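Local coordinates for protein angiotensin-converting enzyme (Anopheles gambiae, PDB 6S1Y) that probably cleaves peptides as a zinc metalloprotease of the angiotensin-converting enzyme family, and here holds a gamma-linked glutamic acid dipeptide in its active-site cleft, at residues W194-Y198 with D491-R496; F383-D389 with S500-Q504; S189-L195 with R442-R447; E374-N380 with G549-W554. All blocks are in the same frame, centred on the assembly; numbering follows the deposited sequence.

Contact 1 of 4, residues W194-Y198 with D491-R496; sequences WLNEY and DVEYLR. With KSN ((2~{S})-2-[[(4~{S})-4-azanyl-5-oxidanyl-5-oxidanylidene-pentanoyl]amino]pentanedioic acid), chain H.
The carboxylate of E493 works on two fronts at once, taking the phenol of Y198 from the other segment while capping the helix that follows. Y198 OH donates to the syn lone pair of E493 OE2 at 2.9 Å. OE2 lies at the edge of the tyrosine ring, in its plane, and ring and carboxylate planes are 22° apart. The other oxygen, OE1, provides the cap by accepting from R496 N at 2.8 Å; R496 NE completes a salt bridge to the same OE1 from the opposite face of the carboxylate plane. Gripped on both oxygens, the group has little freedom to rotate. Its stem is used as well: with CG anti to the backbone N (chi1 -169°), E493 lays that methylene over the W194 indole, CG standing 3.8 Å from the centroid of the five-membered ring. Water 2 joins W194 O to E493 OE2, the latter bond being weak. At the indole's edge, water 1 accepts from W194 NE1 at 2.9 Å and donates to D491 OD1, which is also bonded to Y174. L495 CD2 lies 3.7 Å from Y198 CE2, off-centre to that ring. Next along from E493, Y494 OH donates to the ligand's O19 at 2.6 Å. The contact thus fastens the end of helix 190-196 to the start of helix 495-514, with helix 431-447 beside W194 and P381 of helix 381-395 against Y198.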
# COMPACT_ATOMS: atom_id res chain seq x y z
N TRP A 194 8.83 -7.50 -11.83
CA TRP A 194 7.71 -6.83 -11.17
C TRP A 194 6.65 -6.43 -12.18
O TRP A 194 5.46 -6.68 -12.00
CB TRP A 194 8.19 -5.61 -10.38
CG TRP A 194 8.82 -5.91 -9.03
CD1 TRP A 194 8.98 -7.14 -8.45
CD2 TRP A 194 9.39 -4.96 -8.12
NE1 TRP A 194 9.58 -7.01 -7.22
CE2 TRP A 194 9.85 -5.69 -6.99
CE3 TRP A 194 9.53 -3.57 -8.13
CZ2 TRP A 194 10.45 -5.06 -5.90
CZ3 TRP A 194 10.15 -2.95 -7.04
CH2 TRP A 194 10.60 -3.70 -5.95
N LEU A 195 7.08 -5.81 -13.28
CA LEU A 195 6.10 -5.36 -14.28
C LEU A 195 5.39 -6.53 -14.94
O LEU A 195 4.25 -6.40 -15.38
CB LEU A 195 6.79 -4.47 -15.32
CG LEU A 195 6.95 -3.02 -14.85
CD1 LEU A 195 8.00 -2.28 -15.69
CD2 LEU A 195 5.62 -2.28 -14.88
N ASN A 196 6.04 -7.70 -14.99
CA ASN A 196 5.40 -8.86 -15.59
C ASN A 196 4.10 -9.24 -14.89
O ASN A 196 3.17 -9.72 -15.54
CB ASN A 196 6.36 -10.05 -15.56
CG ASN A 196 5.69 -11.33 -16.01
OD1 ASN A 196 5.20 -11.42 -17.13
ND2 ASN A 196 5.67 -12.32 -15.13
N GLU A 197 4.00 -9.01 -13.57
CA GLU A 197 2.79 -9.32 -12.82
C GLU A 197 1.55 -8.60 -13.34
O GLU A 197 0.44 -8.99 -12.98
CB GLU A 197 2.98 -8.98 -11.34
CG GLU A 197 4.03 -9.84 -10.64
CD GLU A 197 3.64 -11.32 -10.64
OE1 GLU A 197 2.61 -11.67 -10.03
OE2 GLU A 197 4.35 -12.13 -11.27
N TYR A 198 1.69 -7.57 -14.17
CA TYR A 198 0.55 -6.83 -14.69
C TYR A 198 0.22 -7.22 -16.12
O TYR A 198 -0.79 -6.74 -16.67
CB TYR A 198 0.82 -5.32 -14.60
CG TYR A 198 0.98 -4.87 -13.15
CD1 TYR A 198 -0.12 -4.50 -12.39
CD2 TYR A 198 2.23 -4.84 -12.55
CE1 TYR A 198 0.02 -4.11 -11.07
CE2 TYR A 198 2.38 -4.45 -11.23
CZ TYR A 198 1.27 -4.09 -10.50
OH TYR A 198 1.45 -3.71 -9.20
N ASP A 491 11.53 -5.46 0.63
CA ASP A 491 11.43 -5.95 -0.74
C ASP A 491 9.99 -6.28 -1.11
O ASP A 491 9.69 -7.36 -1.63
CB ASP A 491 12.34 -7.17 -0.94
CG ASP A 491 12.20 -7.77 -2.33
OD1 ASP A 491 12.04 -7.00 -3.30
OD2 ASP A 491 12.26 -9.02 -2.45
N VAL A 492 9.09 -5.34 -0.87
CA VAL A 492 7.70 -5.44 -1.30
C VAL A 492 7.51 -4.45 -2.44
O VAL A 492 7.73 -3.25 -2.27
CB VAL A 492 6.72 -5.15 -0.15
CG1 VAL A 492 5.31 -5.19 -0.68
CG2 VAL A 492 6.91 -6.16 0.99
N GLU A 493 7.15 -4.98 -3.61
CA GLU A 493 6.79 -4.15 -4.76
C GLU A 493 5.78 -3.08 -4.34
O GLU A 493 4.89 -3.34 -3.52
CB GLU A 493 6.22 -5.06 -5.85
CG GLU A 493 6.03 -4.41 -7.19
CD GLU A 493 4.60 -4.00 -7.43
OE1 GLU A 493 3.84 -3.84 -6.45
OE2 GLU A 493 4.24 -3.83 -8.61
N TYR A 494 5.93 -1.86 -4.88
CA TYR A 494 5.07 -0.76 -4.46
C TYR A 494 4.12 -0.27 -5.54
O TYR A 494 3.15 0.43 -5.22
CB TYR A 494 5.89 0.44 -3.96
CG TYR A 494 5.20 1.25 -2.86
CD1 TYR A 494 5.18 0.80 -1.55
CD2 TYR A 494 4.59 2.47 -3.14
CE1 TYR A 494 4.57 1.53 -0.56
CE2 TYR A 494 3.99 3.21 -2.16
CZ TYR A 494 3.97 2.73 -0.87
OH TYR A 494 3.36 3.48 0.09
N LEU A 495 4.35 -0.62 -6.80
CA LEU A 495 3.42 -0.20 -7.85
C LEU A 495 2.01 -0.73 -7.61
O LEU A 495 1.04 -0.11 -8.06
CB LEU A 495 3.93 -0.65 -9.22
CG LEU A 495 3.13 -0.01 -10.37
CD1 LEU A 495 3.66 1.39 -10.64
CD2 LEU A 495 3.17 -0.86 -11.62
N ARG A 496 1.87 -1.85 -6.89
CA ARG A 496 0.54 -2.32 -6.49
C ARG A 496 -0.31 -1.19 -5.92
O ARG A 496 -1.53 -1.15 -6.16
CB ARG A 496 0.67 -3.45 -5.45
CG ARG A 496 1.50 -3.08 -4.23
CD ARG A 496 1.78 -4.31 -3.35
NE ARG A 496 2.62 -5.30 -4.01
CZ ARG A 496 2.92 -6.49 -3.48
NH1 ARG A 496 2.46 -6.80 -2.29
NH2 ARG A 496 3.67 -7.37 -4.15
C10 KSN H . 3.20 -6.88 3.27
C13 KSN H . -0.37 -3.91 2.98
C17 KSN H . 1.80 2.25 3.26
C02 KSN H . 0.39 1.80 2.84
C03 KSN H . 0.15 0.29 2.85
C04 KSN H . 1.08 -0.57 3.69
C05 KSN H . 0.40 -1.39 4.81
C07 KSN H . 0.95 -3.67 3.75
C08 KSN H . 1.67 -4.96 4.14
C09 KSN H . 2.21 -5.75 2.93
N01 KSN H . 0.08 2.30 1.50
N06 KSN H . 0.41 -2.86 4.84
O11 KSN H . 3.79 -6.88 4.39
O12 KSN H . 3.44 -7.81 2.43
O14 KSN H . -1.42 -4.10 3.65
O15 KSN H . -0.43 -3.89 1.74
O16 KSN H . -0.10 -0.81 5.73
O18 KSN H . 2.02 2.42 4.49
O19 KSN H . 2.75 2.47 2.45
O HOH W 1 10.02 -8.54 -4.81
O HOH W 2 4.45 -6.42 -9.54

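Contact 2 of 4, residues F383-D389 with S500-Q504; sequences FHEAVGD and SYVIQ. With ZN (zinc ion), chain G; KSN ((2~{S})-2-[[(4~{S})-4-azanyl-5-oxidanyl-5-oxidanylidene-pentanoyl]amino]pentanedioic acid), chain H.
D389 and Q504 at one end and I503 at the other carry much of this helix crossing, in which the axes approach to 8.4 Å at an angle of -56°. Q504 NE2 donates to D389 OD2 at 3.1 Å, on the anti lone pair and 21° out of the amide plane. Chi1 of Q504 (74°) sets CG between backbone N and carbonyl carbon, and the chain then runs extended across to the acid. The same NE2 makes weak bonds back to S500 O and S500 OG and lies over one face of the Y501 ring, offset from its centre. D389 OD1 accepts from H357 ND1, and the bond from Q504 to OD2 probably helps to orient this second-shell acid behind a zinc-binding histidine, whose imidazole it would probably polarise. I503 packs the other end, its CG1 4.0 Å from A386 CB and its CD1 3.9 Å from F383 CD1. Between them S500 and A386 bring the helices closest, with CA atoms 4.6 Å apart, and S500 CB rests 3.6 Å from E385 CB. Beyond that carbon E385 bends away, and its OE1 binds zinc at 1.9 Å. The ligand's O15 is also bound to the metal, with O14 a longer bond at 2.5 Å; H357 and H361 complete the protein ligands. This is the gluzincin arrangement: HExxH with a downstream glutamate on a separate helix as third zinc ligand.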
# COMPACT_ATOMS: atom_id res chain seq x y z
N PHE A 383 -5.28 -5.20 -7.62
CA PHE A 383 -6.60 -5.63 -7.15
C PHE A 383 -6.58 -5.91 -5.65
O PHE A 383 -7.50 -5.54 -4.93
CB PHE A 383 -7.06 -6.88 -7.89
CG PHE A 383 -7.63 -6.62 -9.24
CD1 PHE A 383 -6.90 -5.97 -10.20
CD2 PHE A 383 -8.90 -7.09 -9.56
CE1 PHE A 383 -7.42 -5.75 -11.45
CE2 PHE A 383 -9.42 -6.89 -10.81
CZ PHE A 383 -8.69 -6.21 -11.76
N HIS A 384 -5.53 -6.58 -5.16
CA HIS A 384 -5.49 -6.91 -3.73
C HIS A 384 -5.47 -5.67 -2.86
O HIS A 384 -6.14 -5.62 -1.82
CB HIS A 384 -4.26 -7.76 -3.44
CG HIS A 384 -4.60 -9.07 -2.80
ND1 HIS A 384 -5.12 -9.16 -1.54
CD2 HIS A 384 -4.50 -10.33 -3.27
CE1 HIS A 384 -5.32 -10.43 -1.24
NE2 HIS A 384 -4.95 -11.16 -2.27
N GLU A 385 -4.69 -4.65 -3.26
CA GLU A 385 -4.61 -3.43 -2.47
C GLU A 385 -5.87 -2.58 -2.59
O GLU A 385 -6.16 -1.79 -1.69
CB GLU A 385 -3.38 -2.63 -2.92
CG GLU A 385 -2.09 -3.43 -2.89
CD GLU A 385 -1.81 -3.98 -1.50
OE1 GLU A 385 -2.32 -3.40 -0.52
OE2 GLU A 385 -1.11 -5.00 -1.42
N ALA A 386 -6.65 -2.76 -3.65
CA ALA A 386 -7.82 -1.92 -3.88
C ALA A 386 -9.02 -2.30 -3.02
O ALA A 386 -9.86 -1.44 -2.73
CB ALA A 386 -8.22 -1.98 -5.35
N VAL A 387 -9.13 -3.56 -2.59
CA VAL A 387 -10.41 -4.06 -2.09
C VAL A 387 -10.86 -3.28 -0.86
O VAL A 387 -11.98 -2.77 -0.80
CB VAL A 387 -10.34 -5.57 -1.78
CG1 VAL A 387 -11.63 -6.00 -1.10
CG2 VAL A 387 -10.08 -6.37 -3.05
N GLY A 388 -10.03 -3.27 0.19
CA GLY A 388 -10.40 -2.58 1.40
C GLY A 388 -10.54 -1.08 1.20
O GLY A 388 -11.37 -0.43 1.85
N ASP A 389 -9.72 -0.50 0.31
CA ASP A 389 -9.80 0.94 0.07
C ASP A 389 -11.15 1.33 -0.54
O ASP A 389 -11.66 2.41 -0.26
CB ASP A 389 -8.64 1.39 -0.81
CG ASP A 389 -7.31 1.45 -0.04
OD1 ASP A 389 -7.28 1.14 1.18
OD2 ASP A 389 -6.29 1.81 -0.70
N SER A 500 -3.73 0.34 -7.38
CA SER A 500 -4.88 0.38 -6.49
C SER A 500 -5.53 1.76 -6.43
O SER A 500 -6.75 1.89 -6.45
CB SER A 500 -4.47 -0.03 -5.08
OG SER A 500 -5.53 0.24 -4.19
N TYR A 501 -4.72 2.80 -6.27
CA TYR A 501 -5.28 4.14 -6.08
C TYR A 501 -5.96 4.65 -7.34
O TYR A 501 -6.88 5.47 -7.24
CB TYR A 501 -4.20 5.10 -5.57
CG TYR A 501 -4.16 5.14 -4.06
CD1 TYR A 501 -3.83 4.01 -3.32
CD2 TYR A 501 -4.47 6.30 -3.37
CE1 TYR A 501 -3.82 4.03 -1.94
CE2 TYR A 501 -4.46 6.33 -1.96
CZ TYR A 501 -4.14 5.18 -1.26
OH TYR A 501 -4.12 5.19 0.10
N VAL A 502 -5.60 4.14 -8.51
CA VAL A 502 -6.37 4.42 -9.72
C VAL A 502 -7.63 3.55 -9.79
O VAL A 502 -8.76 4.05 -9.87
CB VAL A 502 -5.50 4.21 -10.97
CG1 VAL A 502 -6.35 4.48 -12.23
CG2 VAL A 502 -4.26 5.08 -10.94
N ILE A 503 -7.46 2.22 -9.79
CA ILE A 503 -8.60 1.36 -10.11
C ILE A 503 -9.62 1.35 -8.99
O ILE A 503 -10.81 1.10 -9.24
CB ILE A 503 -8.19 -0.10 -10.42
CG1 ILE A 503 -7.67 -0.81 -9.17
CG2 ILE A 503 -7.16 -0.12 -11.52
CD1 ILE A 503 -7.16 -2.20 -9.46
N GLN A 504 -9.21 1.61 -7.75
CA GLN A 504 -10.20 1.60 -6.69
C GLN A 504 -11.32 2.60 -6.97
O GLN A 504 -12.46 2.41 -6.49
CB GLN A 504 -9.58 1.86 -5.32
CG GLN A 504 -9.14 3.30 -5.05
CD GLN A 504 -8.44 3.42 -3.68
OE1 GLN A 504 -8.89 4.14 -2.80
NE2 GLN A 504 -7.33 2.72 -3.52
ZN ZN G . -2.29 -3.92 1.34
C10 KSN H . 3.20 -6.88 3.27
C13 KSN H . -0.37 -3.91 2.98
C17 KSN H . 1.80 2.25 3.26
C02 KSN H . 0.39 1.80 2.84
C03 KSN H . 0.15 0.29 2.85
C04 KSN H . 1.08 -0.57 3.69
C05 KSN H . 0.40 -1.39 4.81
C07 KSN H . 0.95 -3.67 3.75
C08 KSN H . 1.67 -4.96 4.14
C09 KSN H . 2.21 -5.75 2.93
N01 KSN H . 0.08 2.30 1.50
N06 KSN H . 0.41 -2.86 4.84
O11 KSN H . 3.79 -6.88 4.39
O12 KSN H . 3.44 -7.81 2.43
O14 KSN H . -1.42 -4.10 3.65
O15 KSN H . -0.43 -3.89 1.74
O16 KSN H . -0.10 -0.81 5.73
O18 KSN H . 2.02 2.42 4.49
O19 KSN H . 2.75 2.47 2.45

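Contact 3 of 4, residues S189-L195 with R442-R447; sequences SGAAVWL and RWGVFR
W194 and F446 form the dense half of this contact, the edge of the phenyl meeting the face of the indole. Centroids of F446 and the W194 six-membered ring are 5.0 Å apart and the planes stand at 76°, a T-shaped pair in which F446 CE2 comes down 3.6 Å from W194 CH2. The same CH2 stands over the centre of the R442 guanidinium, 3.4 Å from R442 CZ, the two planes 68° apart. A bend at chi3 turns that guanidinium into place, and its NH2 forms a salt bridge with D439 and a hydrogen bond to V492 O, which limits its movement. A191 fills the space between the helices, CB 3.5 Å from W443 CD1, and L195 CD1 lies over the face of the six-membered ring of W443. G190 has no side chain, and its backbone lies directly against the F446 ring, G190 C 3.7 Å from F446 CD2.

The opposite end is wetter and looser. R447, the exposed residue here, lies along the exposed side with NE 3.7 Å from A191 CB, while NH2 forms a salt bridge to E204. No direct hydrogen bond joins the segments; water 4 links G190 N to F446 O, and water 3 connects S189 OG with R447 NE, weakly at the arginine. S189 is also the N-cap of helix 190-196, its OG accepting weakly from A191 N. With the axes of the short segments at 134°, the pair joins helix 190-196 to helix 431-447 within the mostly helical ACE-family fold.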
# COMPACT_ATOMS: atom_id res chain seq x y z
N SER A 189 15.77 -7.80 -16.01
CA SER A 189 16.07 -7.16 -14.74
C SER A 189 14.93 -7.42 -13.76
O SER A 189 13.82 -7.79 -14.14
CB SER A 189 16.26 -5.65 -14.89
OG SER A 189 14.99 -5.02 -15.10
N GLY A 190 15.20 -7.12 -12.48
CA GLY A 190 14.17 -7.19 -11.46
C GLY A 190 12.95 -6.34 -11.78
O GLY A 190 11.84 -6.66 -11.35
N ALA A 191 13.12 -5.26 -12.55
CA ALA A 191 11.98 -4.41 -12.88
C ALA A 191 11.04 -5.10 -13.86
O ALA A 191 9.81 -4.92 -13.78
CB ALA A 191 12.46 -3.10 -13.48
N ALA A 192 11.59 -5.86 -14.82
CA ALA A 192 10.75 -6.61 -15.73
C ALA A 192 9.97 -7.67 -14.97
O ALA A 192 8.81 -7.94 -15.28
CB ALA A 192 11.60 -7.26 -16.84
N VAL A 193 10.59 -8.27 -13.96
CA VAL A 193 9.88 -9.25 -13.16
C VAL A 193 8.65 -8.64 -12.52
O VAL A 193 7.54 -9.18 -12.61
CB VAL A 193 10.82 -9.85 -12.09
CG1 VAL A 193 10.01 -10.69 -11.08
CG2 VAL A 193 11.92 -10.66 -12.74
N TRP A 194 8.83 -7.50 -11.83
CA TRP A 194 7.71 -6.83 -11.17
C TRP A 194 6.65 -6.43 -12.18
O TRP A 194 5.46 -6.68 -12.00
CB TRP A 194 8.19 -5.61 -10.38
CG TRP A 194 8.82 -5.91 -9.03
CD1 TRP A 194 8.98 -7.14 -8.45
CD2 TRP A 194 9.39 -4.96 -8.12
NE1 TRP A 194 9.58 -7.01 -7.22
CE2 TRP A 194 9.85 -5.69 -6.99
CE3 TRP A 194 9.53 -3.57 -8.13
CZ2 TRP A 194 10.45 -5.06 -5.90
CZ3 TRP A 194 10.15 -2.95 -7.04
CH2 TRP A 194 10.60 -3.70 -5.95
N LEU A 195 7.08 -5.81 -13.28
CA LEU A 195 6.10 -5.36 -14.28
C LEU A 195 5.39 -6.53 -14.94
O LEU A 195 4.25 -6.40 -15.38
CB LEU A 195 6.79 -4.47 -15.32
CG LEU A 195 6.95 -3.02 -14.85
CD1 LEU A 195 8.00 -2.28 -15.69
CD2 LEU A 195 5.62 -2.28 -14.88
N ARG A 442 13.14 2.25 -7.94
CA ARG A 442 13.69 0.90 -7.80
C ARG A 442 13.88 0.25 -9.16
O ARG A 442 14.87 -0.47 -9.37
CB ARG A 442 12.80 0.06 -6.88
CG ARG A 442 12.97 0.47 -5.43
CD ARG A 442 12.35 -0.51 -4.41
NE ARG A 442 10.89 -0.53 -4.42
CZ ARG A 442 10.13 -1.27 -3.60
NH1 ARG A 442 10.67 -2.09 -2.68
NH2 ARG A 442 8.83 -1.20 -3.71
N TRP A 443 12.98 0.50 -10.12
CA TRP A 443 13.23 0.01 -11.48
C TRP A 443 14.57 0.52 -11.99
O TRP A 443 15.31 -0.21 -12.67
CB TRP A 443 12.14 0.45 -12.44
CG TRP A 443 10.80 -0.05 -12.12
CD1 TRP A 443 10.49 -1.12 -11.35
CD2 TRP A 443 9.56 0.51 -12.56
NE1 TRP A 443 9.12 -1.27 -11.28
CE2 TRP A 443 8.53 -0.28 -12.00
CE3 TRP A 443 9.21 1.61 -13.36
CZ2 TRP A 443 7.18 -0.02 -12.22
CZ3 TRP A 443 7.86 1.88 -13.57
CH2 TRP A 443 6.86 1.08 -13.01
N GLY A 444 14.90 1.78 -11.69
CA GLY A 444 16.13 2.36 -12.17
C GLY A 444 17.36 1.71 -11.56
O GLY A 444 18.36 1.50 -12.24
N VAL A 445 17.30 1.39 -10.26
CA VAL A 445 18.39 0.65 -9.64
C VAL A 445 18.51 -0.73 -10.26
O VAL A 445 19.60 -1.18 -10.64
CB VAL A 445 18.18 0.56 -8.11
CG1 VAL A 445 19.20 -0.39 -7.47
CG2 VAL A 445 18.28 1.95 -7.48
N PHE A 446 17.37 -1.41 -10.41
CA PHE A 446 17.36 -2.77 -10.95
C PHE A 446 17.92 -2.81 -12.36
O PHE A 446 18.63 -3.74 -12.73
CB PHE A 446 15.94 -3.32 -10.95
CG PHE A 446 15.37 -3.60 -9.58
CD1 PHE A 446 16.18 -3.76 -8.48
CD2 PHE A 446 14.00 -3.72 -9.41
CE1 PHE A 446 15.65 -4.03 -7.24
CE2 PHE A 446 13.46 -3.99 -8.16
CZ PHE A 446 14.28 -4.15 -7.08
N ARG A 447 17.57 -1.80 -13.18
CA ARG A 447 17.98 -1.78 -14.58
C ARG A 447 19.39 -1.24 -14.78
O ARG A 447 19.90 -1.33 -15.90
CB ARG A 447 17.03 -0.92 -15.41
CG ARG A 447 15.67 -1.54 -15.63
CD ARG A 447 14.68 -0.46 -16.03
NE ARG A 447 13.39 -1.01 -16.45
CZ ARG A 447 12.28 -0.29 -16.55
NH1 ARG A 447 12.29 1.00 -16.23
NH2 ARG A 447 11.14 -0.87 -16.95
O HOH W 3 14.39 -4.13 -17.58
O HOH W 4 18.01 -6.15 -11.82

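Contact 4 of 4, residues E374-N380 with G549-W554; sequences EFRGGAN and GSSKPW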
# COMPACT_ATOMS: atom_id res chain seq x y z
N GLU A 374 -2.06 -21.93 -6.94
CA GLU A 374 -1.44 -20.95 -7.82
C GLU A 374 -2.43 -19.93 -8.38
O GLU A 374 -2.00 -19.00 -9.08
CB GLU A 374 -0.70 -21.66 -8.96
CG GLU A 374 -1.60 -22.32 -10.01
CD GLU A 374 -2.09 -23.70 -9.61
OE1 GLU A 374 -2.26 -24.56 -10.50
OE2 GLU A 374 -2.33 -23.94 -8.41
N PHE A 375 -3.73 -20.08 -8.12
CA PHE A 375 -4.70 -19.04 -8.44
C PHE A 375 -5.13 -18.26 -7.20
O PHE A 375 -5.95 -17.34 -7.31
CB PHE A 375 -5.94 -19.63 -9.11
CG PHE A 375 -5.73 -20.07 -10.53
CD1 PHE A 375 -4.56 -19.78 -11.22
CD2 PHE A 375 -6.72 -20.79 -11.19
CE1 PHE A 375 -4.39 -20.19 -12.54
CE2 PHE A 375 -6.55 -21.21 -12.51
CZ PHE A 375 -5.39 -20.91 -13.18
N ARG A 376 -4.60 -18.61 -6.02
CA ARG A 376 -4.97 -17.92 -4.79
C ARG A 376 -4.11 -16.67 -4.63
O ARG A 376 -3.21 -16.58 -3.79
CB ARG A 376 -4.84 -18.88 -3.60
CG ARG A 376 -5.89 -19.97 -3.62
CD ARG A 376 -5.69 -21.02 -2.54
NE ARG A 376 -6.08 -20.56 -1.22
CZ ARG A 376 -6.23 -21.36 -0.17
NH1 ARG A 376 -6.02 -22.66 -0.31
NH2 ARG A 376 -6.58 -20.85 1.02
N GLY A 377 -4.41 -15.69 -5.49
CA GLY A 377 -3.84 -14.36 -5.44
C GLY A 377 -4.76 -13.38 -6.14
O GLY A 377 -5.80 -13.74 -6.69
N GLY A 378 -4.35 -12.10 -6.13
CA GLY A 378 -5.10 -11.09 -6.85
C GLY A 378 -5.03 -11.26 -8.36
O GLY A 378 -4.14 -11.91 -8.89
N ALA A 379 -6.03 -10.71 -9.05
CA ALA A 379 -5.97 -10.69 -10.51
C ALA A 379 -4.69 -10.00 -11.00
O ALA A 379 -4.05 -10.46 -11.95
CB ALA A 379 -7.22 -10.00 -11.07
N ASN A 380 -4.32 -8.88 -10.36
CA ASN A 380 -2.94 -8.39 -10.36
C ASN A 380 -2.70 -7.76 -8.98
O ASN A 380 -3.66 -7.62 -8.20
CB ASN A 380 -2.66 -7.41 -11.51
CG ASN A 380 -3.45 -6.12 -11.41
OD1 ASN A 380 -3.58 -5.53 -10.33
ND2 ASN A 380 -3.97 -5.66 -12.55
N GLY A 549 -9.93 -15.02 -8.05
CA GLY A 549 -8.51 -15.00 -7.73
C GLY A 549 -7.71 -14.60 -8.94
O GLY A 549 -7.99 -13.59 -9.61
N SER A 550 -6.72 -15.41 -9.26
CA SER A 550 -5.81 -15.18 -10.37
C SER A 550 -6.14 -16.05 -11.58
O SER A 550 -5.33 -16.13 -12.51
CB SER A 550 -4.38 -15.45 -9.89
OG SER A 550 -3.44 -15.05 -10.87
N SER A 551 -7.31 -16.68 -11.59
CA SER A 551 -7.59 -17.71 -12.59
C SER A 551 -7.82 -17.12 -13.97
O SER A 551 -7.63 -17.82 -14.97
CB SER A 551 -8.81 -18.52 -12.18
OG SER A 551 -9.97 -17.72 -12.14
N LYS A 552 -8.20 -15.85 -14.06
CA LYS A 552 -8.33 -15.20 -15.35
C LYS A 552 -7.39 -13.99 -15.46
O LYS A 552 -7.00 -13.40 -14.45
CB LYS A 552 -9.78 -14.74 -15.58
CG LYS A 552 -10.79 -15.86 -15.45
CD LYS A 552 -12.16 -15.46 -15.97
CE LYS A 552 -13.01 -16.69 -16.30
NZ LYS A 552 -14.46 -16.33 -16.48
N PRO A 553 -7.00 -13.63 -16.68
CA PRO A 553 -6.31 -12.35 -16.90
C PRO A 553 -7.11 -11.21 -16.29
O PRO A 553 -8.34 -11.20 -16.32
CB PRO A 553 -6.25 -12.23 -18.42
CG PRO A 553 -6.32 -13.64 -18.91
CD PRO A 553 -7.18 -14.38 -17.94
N TRP A 554 -6.39 -10.22 -15.75
CA TRP A 554 -7.05 -9.26 -14.87
C TRP A 554 -8.06 -8.38 -15.61
O TRP A 554 -9.02 -7.92 -14.99
CB TRP A 554 -6.01 -8.43 -14.12
CG TRP A 554 -5.21 -7.48 -14.92
CD1 TRP A 554 -3.91 -7.63 -15.33
CD2 TRP A 554 -5.64 -6.20 -15.40
NE1 TRP A 554 -3.51 -6.53 -16.05
CE2 TRP A 554 -4.55 -5.63 -16.09
CE3 TRP A 554 -6.83 -5.47 -15.29
CZ2 TRP A 554 -4.63 -4.38 -16.70
CZ3 TRP A 554 -6.91 -4.24 -15.89
CH2 TRP A 554 -5.81 -3.70 -16.59
O HOH W 5 -4.83 -12.79 -13.13
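Two loops meet here just before the helices they lead into, 381-395 with its zinc-binding glutamate and 554-562. The sole direct hydrogen bond between the segments runs from S550 N to F375 O, at 2.8 Å with an N-H...O angle of 159°. That oxygen also receives a CA-H contact from G549, whose positive phi follows the end of a helix. Over the F375 ring lies the backbone of S551, CA above the centre of the ring and 3.5 Å from the centroid. At the other end N380 ND2 stands over one face of the W554 indole, 3.2 Å from CG, with amide and ring planes 70° apart. Chi1 of N380 (65°) puts its amide there, while OD1 turns to the backbone N of G382 and F383 as the helix cap. A379 CB packs 3.6 Å from W554 CB, and water 5 lies within hydrogen-bonding distance of A379 O and K552 O, bridging the segments. W554 NE1 is tied to Y198 O, and S550 OG to K89. N380 thus caps helix 381-395 through OD1 while ND2 packs on W554, which probably helps to hold the two helix starts together.

From the N terminus, helix 190-196 supplies the first segments of contacts 3 and 1, which share W194 and L195. Contact 3 closes a loop of 246 residues to helix 431-447, and contact 1 a longer one to the start of helix 495-514; R442 joins them through V492 O. Contact 4 brings together the loops before helices 381-395 and 554-562, and contact 2, which pairs helices 381-395 and 495-514, is nested inside it. Contacts 1 and 3 each cross both of these. Contacts 1 and 2 share helix 495-514 and meet where R496 packs on E385, whereas Y198 O and W554 NE1 tie contact 1 to contact 4.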